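Local structure of MB2760 (Mycobacterium tuberculosis, 2BNG) at residues C[38-49]-C[115-124]; C[97-105]-C[140-149]. The protein hydrolyses long or bulky lipophilic epoxides, such as 9,10-epoxystearic acid and cholesterol 5,6-oxide, to diols in vitro, its physiological substrates being still unidentified. All blocks are in the same frame, centred on the assembly; numbering follows the deposited sequence.

Interaction 1 (C[38-49]-C[115-124]); sequences AALGDDLVYENV and GRITLWRDYF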
loop_
_atom_site.group_PDB
_atom_site.type_symbol
_atom_site.label_atom_id
_atom_site.label_comp_id
_atom_site.label_asym_id
_atom_site.label_seq_id
_atom_site.Cartn_x
_atom_site.Cartn_y
_atom_site.Cartn_z
ATOM N N ALA C 38 -33.391 1.152 -25.833
ATOM C CA ALA C 38 -33.798 1.731 -24.560
ATOM C C ALA C 38 -33.462 3.230 -24.466
ATOM O O ALA C 38 -34.183 3.976 -23.799
ATOM C CB ALA C 38 -33.163 0.970 -23.416
ATOM N N ALA C 39 -32.389 3.668 -25.141
ATOM C CA ALA C 39 -31.884 5.040 -24.998
ATOM C C ALA C 39 -32.707 6.076 -25.768
ATOM O O ALA C 39 -32.713 7.248 -25.403
ATOM C CB ALA C 39 -30.425 5.121 -25.413
ATOM N N LEU C 40 -33.408 5.660 -26.823
ATOM C CA LEU C 40 -34.018 6.641 -27.733
ATOM C C LEU C 40 -35.497 6.819 -27.463
ATOM O O LEU C 40 -36.258 5.864 -27.498
ATOM C CB LEU C 40 -33.783 6.271 -29.203
ATOM C CG LEU C 40 -32.332 6.154 -29.694
ATOM C CD1 LEU C 40 -32.291 5.722 -31.168
ATOM C CD2 LEU C 40 -31.542 7.447 -29.477
ATOM N N GLY C 41 -35.901 8.052 -27.183
ATOM C CA GLY C 41 -37.292 8.359 -26.935
ATOM C C GLY C 41 -38.166 8.123 -28.159
ATOM O O GLY C 41 -37.719 8.275 -29.299
ATOM N N ASP C 42 -39.422 7.761 -27.916
ATOM C CA ASP C 42 -40.401 7.550 -28.988
ATOM C C ASP C 42 -40.530 8.704 -29.982
ATOM O O ASP C 42 -40.678 8.468 -31.174
ATOM C CB ASP C 42 -41.766 7.185 -28.415
ATOM C CG ASP C 42 -41.825 5.741 -27.929
ATOM O OD1 ASP C 42 -42.813 5.373 -27.251
ATOM O OD2 ASP C 42 -40.887 4.963 -28.216
ATOM N N ASP C 43 -40.433 9.939 -29.503
ATOM C CA ASP C 43 -40.485 11.097 -30.384
ATOM C C ASP C 43 -39.141 11.749 -30.693
ATOM O O ASP C 43 -39.071 12.950 -30.970
ATOM C CB ASP C 43 -41.452 12.111 -29.838
ATOM C CG ASP C 43 -42.881 11.661 -29.997
ATOM O OD1 ASP C 43 -43.738 12.524 -30.202
ATOM O OD2 ASP C 43 -43.189 10.451 -29.951
ATOM N N LEU C 44 -38.080 10.948 -30.672
ATOM C CA LEU C 44 -36.772 11.392 -31.111
ATOM C C LEU C 44 -36.840 12.145 -32.431
ATOM O O LEU C 44 -37.495 11.688 -33.382
ATOM C CB LEU C 44 -35.835 10.197 -31.269
ATOM C CG LEU C 44 -34.426 10.487 -31.789
ATOM C CD1 LEU C 44 -33.565 11.264 -30.764
ATOM C CD2 LEU C 44 -33.759 9.176 -32.201
ATOM N N VAL C 45 -36.182 13.305 -32.490
ATOM C CA VAL C 45 -35.777 13.847 -33.783
ATOM C C VAL C 45 -34.264 13.777 -33.945
ATOM O O VAL C 45 -33.491 14.254 -33.086
ATOM C CB VAL C 45 -36.452 15.240 -34.197
ATOM C CG1 VAL C 45 -37.483 15.777 -33.160
ATOM C CG2 VAL C 45 -35.432 16.279 -34.651
ATOM N N TYR C 46 -33.862 13.130 -35.042
ATOM C CA TYR C 46 -32.463 12.854 -35.351
ATOM C C TYR C 46 -31.995 13.568 -36.633
ATOM O O TYR C 46 -32.451 13.265 -37.763
ATOM C CB TYR C 46 -32.226 11.338 -35.444
ATOM C CG TYR C 46 -30.896 10.923 -36.041
ATOM C CD1 TYR C 46 -29.708 11.561 -35.671
ATOM C CD2 TYR C 46 -30.823 9.870 -36.951
ATOM C CE1 TYR C 46 -28.467 11.158 -36.198
ATOM C CE2 TYR C 46 -29.594 9.460 -37.502
ATOM C CZ TYR C 46 -28.426 10.120 -37.118
ATOM O OH TYR C 46 -27.213 9.756 -37.631
ATOM N N GLU C 47 -31.057 14.495 -36.445
ATOM C CA GLU C 47 -30.579 15.353 -37.519
ATOM C C GLU C 47 -29.091 15.201 -37.700
ATOM O O GLU C 47 -28.325 15.312 -36.745
ATOM C CB GLU C 47 -30.873 16.825 -37.219
ATOM C CG GLU C 47 -32.344 17.185 -37.306
ATOM C CD GLU C 47 -32.714 18.543 -36.675
ATOM O OE1 GLU C 47 -31.896 19.169 -35.936
ATOM O OE2 GLU C 47 -33.864 18.985 -36.926
ATOM N N ASN C 48 -28.689 14.921 -38.929
ATOM C CA ASN C 48 -27.356 15.256 -39.373
ATOM C C ASN C 48 -27.518 16.604 -40.061
ATOM O O ASN C 48 -28.144 16.687 -41.122
ATOM C CB ASN C 48 -26.838 14.186 -40.319
ATOM C CG ASN C 48 -26.601 12.882 -39.614
ATOM O OD1 ASN C 48 -25.735 12.794 -38.747
ATOM N ND2 ASN C 48 -27.386 11.859 -39.955
ATOM N N VAL C 49 -27.002 17.658 -39.440
ATOM C CA VAL C 49 -27.371 19.020 -39.835
ATOM C C VAL C 49 -27.039 19.306 -41.294
ATOM O O VAL C 49 -25.889 19.139 -41.723
ATOM C CB VAL C 49 -26.672 20.077 -38.938
ATOM C CG1 VAL C 49 -27.155 21.357 -39.135
ATOM C CG2 VAL C 49 -27.033 19.956 -37.642
ATOM N N GLY C 115 -34.048 10.004 -18.776
ATOM C CA GLY C 115 -33.119 8.990 -19.271
ATOM C C GLY C 115 -33.216 8.675 -20.759
ATOM O O GLY C 115 -32.385 7.939 -21.285
ATOM N N ARG C 116 -34.212 9.236 -21.449
ATOM C CA ARG C 116 -34.343 8.999 -22.891
ATOM C C ARG C 116 -33.974 10.196 -23.757
ATOM O O ARG C 116 -34.272 11.346 -23.416
ATOM C CB ARG C 116 -35.722 8.420 -23.238
ATOM C CG ARG C 116 -35.958 7.177 -22.391
ATOM C CD ARG C 116 -36.928 6.178 -22.912
ATOM N NE ARG C 116 -36.552 5.485 -24.151
ATOM C CZ ARG C 116 -37.305 4.526 -24.704
ATOM N NH1 ARG C 116 -38.408 4.178 -24.125
ATOM N NH2 ARG C 116 -36.998 3.894 -25.815
ATOM N N ILE C 117 -33.311 9.907 -24.875
ATOM C CA ILE C 117 -32.871 10.926 -25.803
ATOM C C ILE C 117 -34.009 11.321 -26.738
ATOM O O ILE C 117 -34.534 10.501 -27.489
ATOM C CB ILE C 117 -31.625 10.459 -26.592
ATOM C CG1 ILE C 117 -30.448 10.265 -25.620
ATOM C CG2 ILE C 117 -31.300 11.441 -27.760
ATOM C CD1 ILE C 117 -29.219 9.567 -26.210
ATOM N N THR C 118 -34.379 12.602 -26.679
ATOM C CA THR C 118 -35.465 13.146 -27.504
ATOM C C THR C 118 -34.968 13.972 -28.687
ATOM O O THR C 118 -35.681 14.119 -29.681
ATOM C CB THR C 118 -36.481 13.939 -26.658
ATOM O OG1 THR C 118 -35.815 15.030 -26.011
ATOM C CG2 THR C 118 -37.124 13.016 -25.602
ATOM N N LEU C 119 -33.743 14.496 -28.571
ATOM C CA LEU C 119 -33.079 15.191 -29.668
ATOM C C LEU C 119 -31.668 14.655 -29.837
ATOM O O LEU C 119 -30.942 14.487 -28.860
ATOM C CB LEU C 119 -33.039 16.711 -29.455
ATOM C CG LEU C 119 -32.247 17.510 -30.502
ATOM C CD1 LEU C 119 -32.892 17.451 -31.905
ATOM C CD2 LEU C 119 -32.018 18.949 -30.064
ATOM N N TRP C 120 -31.293 14.383 -31.088
ATOM C CA TRP C 120 -29.924 13.982 -31.431
ATOM C C TRP C 120 -29.559 14.726 -32.711
ATOM O O TRP C 120 -30.085 14.443 -33.809
ATOM C CB TRP C 120 -29.835 12.475 -31.604
ATOM C CG TRP C 120 -28.546 11.953 -32.155
ATOM C CD1 TRP C 120 -27.343 12.588 -32.174
ATOM C CD2 TRP C 120 -28.332 10.659 -32.738
ATOM N NE1 TRP C 120 -26.381 11.770 -32.744
ATOM C CE2 TRP C 120 -26.968 10.583 -33.107
ATOM C CE3 TRP C 120 -29.163 9.554 -32.989
ATOM C CZ2 TRP C 120 -26.410 9.439 -33.701
ATOM C CZ3 TRP C 120 -28.605 8.415 -33.599
ATOM C CH2 TRP C 120 -27.248 8.372 -33.939
ATOM N N ARG C 121 -28.679 15.705 -32.548
ATOM C CA ARG C 121 -28.326 16.621 -33.622
ATOM C C ARG C 121 -26.810 16.638 -33.833
ATOM O O ARG C 121 -26.050 17.176 -33.017
ATOM C CB ARG C 121 -28.822 18.029 -33.294
ATOM C CG ARG C 121 -28.665 18.956 -34.465
ATOM C CD ARG C 121 -29.070 20.386 -34.146
ATOM N NE ARG C 121 -30.519 20.557 -34.043
ATOM C CZ ARG C 121 -31.096 21.346 -33.137
ATOM N NH1 ARG C 121 -30.350 22.003 -32.247
ATOM N NH2 ARG C 121 -32.403 21.452 -33.076
ATOM N N ASP C 122 -26.365 16.031 -34.920
ATOM C CA ASP C 122 -24.922 15.959 -35.164
ATOM C C ASP C 122 -24.522 16.985 -36.216
ATOM O O ASP C 122 -25.159 17.087 -37.274
ATOM C CB ASP C 122 -24.506 14.540 -35.570
ATOM C CG ASP C 122 -24.212 13.625 -34.361
ATOM O OD1 ASP C 122 -24.095 14.095 -33.202
ATOM O OD2 ASP C 122 -24.078 12.401 -34.562
ATOM N N TYR C 123 -23.471 17.735 -35.897
ATOM C CA TYR C 123 -22.879 18.744 -36.759
ATOM C C TYR C 123 -21.521 18.258 -37.273
ATOM O O TYR C 123 -20.713 17.740 -36.510
ATOM C CB TYR C 123 -22.602 20.012 -35.952
ATOM C CG TYR C 123 -23.797 20.816 -35.510
ATOM C CD1 TYR C 123 -24.397 20.586 -34.267
ATOM C CD2 TYR C 123 -24.318 21.850 -36.324
ATOM C CE1 TYR C 123 -25.489 21.363 -33.845
ATOM C CE2 TYR C 123 -25.399 22.626 -35.907
ATOM C CZ TYR C 123 -25.969 22.374 -34.672
ATOM O OH TYR C 123 -27.036 23.115 -34.265
ATOM N N PHE C 124 -21.250 18.488 -38.554
ATOM C CA PHE C 124 -19.941 18.191 -39.139
ATOM C C PHE C 124 -19.762 19.051 -40.393
ATOM O O PHE C 124 -20.707 19.713 -40.831
ATOM C CB PHE C 124 -19.819 16.701 -39.507
ATOM C CG PHE C 124 -20.990 16.176 -40.248
ATOM C CD1 PHE C 124 -22.011 15.531 -39.580
ATOM C CD2 PHE C 124 -21.084 16.342 -41.616
ATOM C CE1 PHE C 124 -23.106 15.039 -40.265
ATOM C CE2 PHE C 124 -22.172 15.867 -42.318
ATOM C CZ PHE C 124 -23.188 15.219 -41.650
HETATM O O HOH W 1 -25.076 11.049 -36.921
HETATM O O HOH W 2 -23.438 19.275 -40.591
#
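Val45 and Glu47 of strand 44-48 give the backbone bonds that zip it, parallel, to strand 116-123: Val45 N to Thr118 O, Trp120 N to Val45 O, Glu47 N to Trp120 O and Asp122 N to Glu47 O, with Val49 N to Asp122 O beyond. Earlier, a type I turn from Gly41 to Leu44 breaks the pairing; ahead of it Ile117 N meets Ala39 O at 2.8 Å and Gly41 N binds Ile117 O. The rings of Tyr46 and Trp120 stack face to face, planes 19° apart, and CE1 of Tyr46 lies over the indole. Both CG atoms stand anti to their backbone N (chi1 168° and 171°), which sends the rings out side by side. Val49 CG2 makes a CH-pi contact 3.7 Å from the centroid of the Tyr123 ring. On the face with Val45 and Leu119, Arg121 NE points straight at Glu47 OE1 (2.7 Å) in a salt bridge, the carboxylate and guanidinium nearly coplanar; Glu47 OE2 goes to Arg53, and Arg121 NH1 to Glu90 of the second subunit. On the Trp120 face one water accepts from Tyr46 OH (2.6 Å) and donates to Asn48 OD1 and to OD2 of Asp122, the active-site proton acceptor, which also pairs with Arg91. Asn48 ND2 donates to Tyr46 OH and Ser52. Helix 13-30, through Phe24 and Leu28, and helix 57-65, through Thr60 and Leu64, pack on this face; strand 100-113 flanks 116-123, with a classic bulge at Thr118 and Leu119 opposite Glu111.

Interaction 2 (C[97-105]-C[140-149]); sequences IGPLRVQFW and LVVPSLKATL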
loop_
_atom_site.group_PDB
_atom_site.type_symbol
_atom_site.label_atom_id
_atom_site.label_comp_id
_atom_site.label_asym_id
_atom_site.label_seq_id
_atom_site.Cartn_x
_atom_site.Cartn_y
_atom_site.Cartn_z
ATOM N N ILE C 97 -16.457 0.922 -43.487
ATOM C CA ILE C 97 -17.129 0.077 -44.459
ATOM C C ILE C 97 -16.034 -0.819 -45.014
ATOM O O ILE C 97 -15.198 -0.378 -45.820
ATOM C CB ILE C 97 -17.789 0.924 -45.576
ATOM C CG1 ILE C 97 -18.778 1.926 -44.970
ATOM C CG2 ILE C 97 -18.513 0.035 -46.605
ATOM C CD1 ILE C 97 -18.821 3.233 -45.679
ATOM N N GLY C 98 -16.020 -2.072 -44.546
ATOM C CA GLY C 98 -14.921 -2.989 -44.795
ATOM C C GLY C 98 -13.581 -2.361 -44.428
ATOM O O GLY C 98 -13.388 -1.924 -43.273
ATOM N N PRO C 99 -12.650 -2.274 -45.414
ATOM C CA PRO C 99 -11.297 -1.766 -45.129
ATOM C C PRO C 99 -11.213 -0.250 -45.247
ATOM O O PRO C 99 -10.172 0.322 -44.932
ATOM C CB PRO C 99 -10.438 -2.419 -46.213
ATOM C CG PRO C 99 -11.402 -2.590 -47.412
ATOM C CD PRO C 99 -12.823 -2.641 -46.843
ATOM N N LEU C 100 -12.294 0.384 -45.704
ATOM C CA LEU C 100 -12.369 1.841 -45.783
ATOM C C LEU C 100 -12.780 2.470 -44.443
ATOM O O LEU C 100 -13.848 2.164 -43.901
ATOM C CB LEU C 100 -13.347 2.260 -46.889
ATOM C CG LEU C 100 -13.604 3.763 -47.048
ATOM C CD1 LEU C 100 -12.296 4.530 -47.421
ATOM C CD2 LEU C 100 -14.758 4.052 -48.041
ATOM N N ARG C 101 -11.931 3.346 -43.912
ATOM C CA ARG C 101 -12.238 4.056 -42.680
ATOM C C ARG C 101 -12.243 5.552 -42.924
ATOM O O ARG C 101 -11.257 6.108 -43.418
ATOM C CB ARG C 101 -11.224 3.700 -41.599
ATOM C CG ARG C 101 -11.297 4.566 -40.357
ATOM C CD ARG C 101 -10.116 4.257 -39.470
ATOM N NE ARG C 101 -10.290 4.905 -38.185
ATOM C CZ ARG C 101 -10.845 4.316 -37.136
ATOM N NH1 ARG C 101 -11.236 3.055 -37.229
ATOM N NH2 ARG C 101 -11.017 4.994 -35.998
ATOM N N VAL C 102 -13.366 6.192 -42.609
ATOM C CA VAL C 102 -13.535 7.622 -42.830
ATOM C C VAL C 102 -13.760 8.327 -41.496
ATOM O O VAL C 102 -14.769 8.123 -40.819
ATOM C CB VAL C 102 -14.723 7.932 -43.791
ATOM C CG1 VAL C 102 -14.871 9.442 -44.010
ATOM C CG2 VAL C 102 -14.561 7.195 -45.130
ATOM N N GLN C 103 -12.814 9.175 -41.140
ATOM C CA GLN C 103 -12.783 9.784 -39.831
ATOM C C GLN C 103 -12.924 11.301 -39.941
ATOM O O GLN C 103 -12.321 11.927 -40.822
ATOM C CB GLN C 103 -11.461 9.410 -39.162
ATOM C CG GLN C 103 -11.391 9.650 -37.680
ATOM C CD GLN C 103 -10.233 8.880 -37.058
ATOM O OE1 GLN C 103 -10.205 7.686 -37.102
ATOM N NE2 GLN C 103 -9.283 9.565 -36.507
ATOM N N PHE C 104 -13.694 11.888 -39.037
ATOM C CA PHE C 104 -14.068 13.296 -39.139
ATOM C C PHE C 104 -14.508 13.794 -37.757
ATOM O O PHE C 104 -14.934 12.979 -36.911
ATOM C CB PHE C 104 -15.218 13.481 -40.166
ATOM C CG PHE C 104 -16.400 12.546 -39.946
ATOM C CD1 PHE C 104 -17.500 12.960 -39.221
ATOM C CD2 PHE C 104 -16.407 11.252 -40.479
ATOM C CE1 PHE C 104 -18.602 12.100 -39.025
ATOM C CE2 PHE C 104 -17.483 10.390 -40.265
ATOM C CZ PHE C 104 -18.580 10.812 -39.534
ATOM N N TRP C 105 -14.438 15.106 -37.525
ATOM C CA TRP C 105 -14.953 15.633 -36.286
ATOM C C TRP C 105 -16.483 15.755 -36.333
ATOM O O TRP C 105 -17.070 15.959 -37.409
ATOM C CB TRP C 105 -14.279 16.953 -35.934
ATOM C CG TRP C 105 -14.514 18.145 -36.910
ATOM C CD1 TRP C 105 -13.597 18.674 -37.791
ATOM C CD2 TRP C 105 -15.700 18.968 -37.037
ATOM N NE1 TRP C 105 -14.136 19.754 -38.461
ATOM C CE2 TRP C 105 -15.416 19.963 -38.013
ATOM C CE3 TRP C 105 -16.952 18.984 -36.400
ATOM C CZ2 TRP C 105 -16.351 20.937 -38.393
ATOM C CZ3 TRP C 105 -17.887 19.978 -36.774
ATOM C CH2 TRP C 105 -17.573 20.922 -37.774
ATOM N N LEU C 140 -6.313 2.755 -47.962
ATOM C CA LEU C 140 -6.701 1.531 -48.652
ATOM C C LEU C 140 -5.580 0.903 -49.461
ATOM O O LEU C 140 -5.613 -0.291 -49.779
ATOM C CB LEU C 140 -7.810 1.859 -49.642
ATOM C CG LEU C 140 -9.187 1.224 -49.557
ATOM C CD1 LEU C 140 -9.630 1.118 -48.123
ATOM C CD2 LEU C 140 -10.165 2.021 -50.404
ATOM N N VAL C 141 -4.591 1.771 -49.806
ATOM C CA VAL C 141 -3.531 1.428 -50.727
ATOM C C VAL C 141 -2.209 1.481 -49.951
ATOM O O VAL C 141 -1.305 0.675 -50.173
ATOM C CB VAL C 141 -3.568 2.444 -51.895
ATOM C CG1 VAL C 141 -2.359 2.503 -52.577
ATOM C CG2 VAL C 141 -4.540 2.077 -52.897
ATOM N N VAL C 142 -2.116 2.435 -49.032
ATOM C CA VAL C 142 -0.980 2.559 -48.123
ATOM C C VAL C 142 -1.523 2.411 -46.698
ATOM O O VAL C 142 -1.842 3.413 -46.044
ATOM C CB VAL C 142 -0.266 3.937 -48.249
ATOM C CG1 VAL C 142 1.079 3.902 -47.539
ATOM C CG2 VAL C 142 -0.105 4.344 -49.708
ATOM N N PRO C 143 -1.640 1.160 -46.207
ATOM C CA PRO C 143 -2.258 0.936 -44.894
ATOM C C PRO C 143 -1.565 1.708 -43.799
ATOM O O PRO C 143 -1.987 1.716 -42.681
ATOM C CB PRO C 143 -2.087 -0.563 -44.643
ATOM C CG PRO C 143 -1.475 -1.133 -45.835
ATOM C CD PRO C 143 -1.213 -0.089 -46.859
ATOM N N SER C 144 -0.494 2.382 -44.096
ATOM C CA SER C 144 0.083 3.124 -43.035
ATOM C C SER C 144 -0.489 4.461 -42.854
ATOM O O SER C 144 -0.042 5.127 -42.012
ATOM C CB SER C 144 1.511 3.387 -43.311
ATOM O OG SER C 144 1.978 4.461 -42.523
ATOM N N LEU C 145 -1.393 4.949 -43.684
ATOM C CA LEU C 145 -1.807 6.341 -43.467
ATOM C C LEU C 145 -3.221 6.402 -42.894
ATOM O O LEU C 145 -3.836 7.461 -42.863
ATOM C CB LEU C 145 -1.632 7.197 -44.741
ATOM C CG LEU C 145 -0.247 7.261 -45.419
ATOM C CD1 LEU C 145 -0.330 7.974 -46.750
ATOM C CD2 LEU C 145 0.812 7.923 -44.539
ATOM N N LYS C 146 -3.712 5.253 -42.425
ATOM C CA LYS C 146 -5.081 5.134 -41.924
ATOM C C LYS C 146 -5.243 5.842 -40.586
ATOM O O LYS C 146 -4.407 5.681 -39.693
ATOM C CB LYS C 146 -5.508 3.662 -41.811
ATOM C CG LYS C 146 -7.002 3.482 -41.566
ATOM C CD LYS C 146 -7.386 2.021 -41.427
ATOM C CE LYS C 146 -7.635 1.385 -42.775
ATOM N NZ LYS C 146 -8.534 0.221 -42.614
ATOM N N ALA C 147 -6.316 6.627 -40.468
ATOM C CA ALA C 147 -6.659 7.347 -39.239
ATOM C C ALA C 147 -6.912 6.378 -38.082
ATOM O O ALA C 147 -7.325 5.228 -38.291
ATOM C CB ALA C 147 -7.869 8.227 -39.483
ATOM N N THR C 148 -6.636 6.827 -36.865
ATOM C CA THR C 148 -6.883 6.013 -35.669
ATOM C C THR C 148 -7.514 6.881 -34.587
ATOM O O THR C 148 -7.335 8.107 -34.588
ATOM C CB THR C 148 -5.566 5.408 -35.096
ATOM O OG1 THR C 148 -4.539 6.401 -35.139
ATOM C CG2 THR C 148 -5.110 4.179 -35.880
ATOM N N LEU C 149 -8.246 6.244 -33.670
ATOM C CA LEU C 149 -8.687 6.896 -32.432
ATOM C C LEU C 149 -7.831 6.482 -31.244
ATOM O O LEU C 149 -7.077 7.298 -30.709
ATOM C CB LEU C 149 -10.157 6.601 -32.138
ATOM C CG LEU C 149 -11.135 7.234 -33.109
ATOM C CD1 LEU C 149 -12.521 6.860 -32.708
ATOM C CD2 LEU C 149 -10.945 8.717 -33.083
#
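Arg101 and Gln103, neighbours on one face of strand 100-113 in the curved mixed sheet of this NTF2-like fold, both reach toward the C-terminal tail. Arg101 runs extended from CG to NE and grips Gln103 side-on: NE and NH2 both bind OE1, each at 3.0 Å, with OE1 close to the guanidinium plane. With OE1 held there and NE2 bound to the tail, the amide's rotation is probably fixed. NH2 also forms a salt bridge with Glu74, which ties the arginine to strand 72-83. Leu149 CG sits at the edge of the guanidinium, 3.7 Å from Arg101 NH2. Ala147 CB presses against the Gln103 amide, 3.4 Å from its CD. Lys146 crosses the Arg101 chain at about a right angle, its CG 3.8 Å from Arg101 CD, and bends at chi3 (-85°) to carry NZ to Pro99 O, at 2.8 Å, in the type II' turn of the hairpin that joins strands 86-97 and 100-113. Leu140 CD1 rests on the same turn, 4.1 Å from Pro99 CB and from Leu100 CB. The tail, without regular structure, meets segment 97-105 at Leu140 and again from Lys146 onward. At its far end Gln103 NE2 donates to Thr148 O at 3.1 Å, coming from well above the carbonyl plane.

From the N terminus, the chain leaves helix 33-39 into segment 38-49, then runs through helix 57-65 and the long strands before 115-124 returns beside it; interaction 1 closes this loop. Interaction 2 starts inside it, at 97-105, and closes only after helix 126-139, when 140-149 comes back. The segments alternate, so the two loops cross rather than nest. Their centres lie 27 Å apart, on opposite sides of the chain's centre. Strands 100-113 and 116-123 are consecutive and neighbours in the sheet, and the contacts touch where Phe124 CB packs 3.5 Å from Trp105 O. Interaction 1 joins strand 44-48, next to the outermost strand 52-55, to the central strand 116-123; interaction 2 fastens the C-terminal tail to the sheet.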